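Long-range contact in uncharacterized protein (Staphylococcus aureus subsp. aureus Mu50, PDB 4QXZ), which is of unknown function, a YwpF protein whose beta-barrel core resembles type VI secretion system proteins and is joined by a pair of helices: residues L82-V87 and F98-K103. Numbering follows the deposited sequence.
Sequences LDIRVV and FESTVK
L82 and S100 pair through both backbone N-H groups at one end of an antiparallel beta hairpin in the YwpF barrel. L82 N reaches S100 O at 2.7 Å and S100 N returns to L82 O. With CG anti to its carbonyl carbon (chi1 -61°), L82 sends CD1 out to V102 CG2, 4.1 Å away, and Y75 of helix 69-77 touches both side chains. D83 lies on the other face with E99, a non-hydrogen-bonded pair. R85 grips the D83 carboxylate end-on, NH1 to OD1 and NH2 to OD2, the latter a salt bridge of 2.9 Å, both arriving from above the carboxylate plane; Y121 OH also bonds to OD1 and K158 N to OD2, so each oxygen has a second partner. I84 forms the second hydrogen-bonded pair, its N 3.0 Å from F98 O. I84 CG1 sits between its backbone N and carbonyl carbon (chi1 69°), 3.6 Å from F98 CB, and the extended chain carries I84 CD1 to 3.5 Å from S100 OG. R85 NH1 also makes a weak bond to I84 O, the acceptor of F98 N. The V86 side chain crosses that of F98 at about a right angle, W58 meets that ring edge-to-face, and V86 CG2 rests 3.8 Å from F98 CD1.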
# COMPACT_ATOMS: atom_id res chain seq x y z
N LEU A 82 -18.87 11.88 -4.69
CA LEU A 82 -19.13 10.62 -3.98
C LEU A 82 -18.55 10.67 -2.58
O LEU A 82 -17.41 11.07 -2.40
CB LEU A 82 -18.52 9.44 -4.75
CG LEU A 82 -19.05 9.20 -6.16
CD1 LEU A 82 -18.20 8.17 -6.88
CD2 LEU A 82 -20.49 8.74 -6.12
N ASP A 83 -19.36 10.29 -1.59
CA ASP A 83 -18.95 10.25 -0.20
C ASP A 83 -18.53 8.80 0.11
O ASP A 83 -19.36 7.88 0.21
CB ASP A 83 -20.11 10.69 0.70
CG ASP A 83 -19.67 11.04 2.13
OD1 ASP A 83 -18.49 11.39 2.38
OD2 ASP A 83 -20.55 11.01 3.03
N ILE A 84 -17.23 8.61 0.24
CA ILE A 84 -16.70 7.25 0.32
C ILE A 84 -15.98 6.98 1.64
O ILE A 84 -15.52 7.90 2.33
CB ILE A 84 -15.76 6.92 -0.85
CG1 ILE A 84 -14.45 7.71 -0.77
CG2 ILE A 84 -16.45 7.19 -2.17
CD1 ILE A 84 -13.42 7.28 -1.81
N ARG A 85 -15.94 5.69 1.97
CA ARG A 85 -15.26 5.18 3.14
C ARG A 85 -14.21 4.20 2.65
O ARG A 85 -14.51 3.31 1.85
CB ARG A 85 -16.23 4.44 4.04
CG ARG A 85 -17.45 5.24 4.42
CD ARG A 85 -17.11 6.39 5.35
NE ARG A 85 -18.24 7.29 5.51
CZ ARG A 85 -18.47 8.39 4.79
NH1 ARG A 85 -17.65 8.78 3.82
NH2 ARG A 85 -19.56 9.10 5.04
N VAL A 86 -12.98 4.37 3.11
CA VAL A 86 -11.87 3.50 2.71
C VAL A 86 -11.17 2.96 3.98
O VAL A 86 -10.71 3.75 4.83
CB VAL A 86 -10.85 4.25 1.83
CG1 VAL A 86 -9.82 3.29 1.26
CG2 VAL A 86 -11.56 5.03 0.72
N VAL A 87 -11.12 1.64 4.11
CA VAL A 87 -10.47 0.98 5.24
C VAL A 87 -9.08 0.57 4.78
O VAL A 87 -8.92 -0.01 3.69
CB VAL A 87 -11.25 -0.24 5.69
CG1 VAL A 87 -10.60 -0.89 6.90
CG2 VAL A 87 -12.68 0.15 6.02
N PHE A 98 -13.51 10.24 2.66
CA PHE A 98 -13.15 11.07 1.52
C PHE A 98 -14.35 11.55 0.73
O PHE A 98 -15.41 10.92 0.72
CB PHE A 98 -12.27 10.32 0.53
CG PHE A 98 -11.00 9.80 1.11
CD1 PHE A 98 -10.97 8.61 1.80
CD2 PHE A 98 -9.82 10.49 0.92
CE1 PHE A 98 -9.80 8.12 2.33
CE2 PHE A 98 -8.64 10.01 1.44
CZ PHE A 98 -8.63 8.82 2.14
N GLU A 99 -14.15 12.67 0.05
CA GLU A 99 -15.08 13.13 -0.95
C GLU A 99 -14.35 12.96 -2.27
O GLU A 99 -13.22 13.45 -2.41
CB GLU A 99 -15.46 14.60 -0.71
CG GLU A 99 -16.50 15.15 -1.69
CD GLU A 99 -16.90 16.61 -1.41
OE1 GLU A 99 -16.32 17.19 -0.46
OE2 GLU A 99 -17.79 17.19 -2.13
N SER A 100 -14.97 12.28 -3.23
CA SER A 100 -14.29 11.98 -4.48
C SER A 100 -15.14 11.97 -5.74
O SER A 100 -16.39 11.95 -5.69
CB SER A 100 -13.57 10.62 -4.35
OG SER A 100 -14.50 9.56 -4.30
N THR A 101 -14.42 11.98 -6.87
CA THR A 101 -15.01 11.82 -8.21
C THR A 101 -14.25 10.76 -8.99
O THR A 101 -13.03 10.57 -8.80
CB THR A 101 -14.94 13.13 -9.01
OG1 THR A 101 -13.59 13.61 -8.99
CG2 THR A 101 -15.84 14.20 -8.41
N VAL A 102 -14.95 10.08 -9.89
CA VAL A 102 -14.31 9.09 -10.76
C VAL A 102 -13.48 9.80 -11.85
O VAL A 102 -14.01 10.63 -12.60
CB VAL A 102 -15.32 8.15 -11.42
CG1 VAL A 102 -14.60 7.08 -12.23
CG2 VAL A 102 -16.23 7.52 -10.36
N LYS A 103 -12.20 9.44 -11.92
CA LYS A 103 -11.25 10.07 -12.84
C LYS A 103 -11.06 9.25 -14.12
O LYS A 103 -10.96 9.81 -15.20
CB LYS A 103 -9.92 10.21 -12.14
CG LYS A 103 -8.92 11.07 -12.85
CD LYS A 103 -7.58 10.98 -12.13
CE LYS A 103 -6.94 12.35 -11.96
NZ LYS A 103 -6.58 12.96 -13.27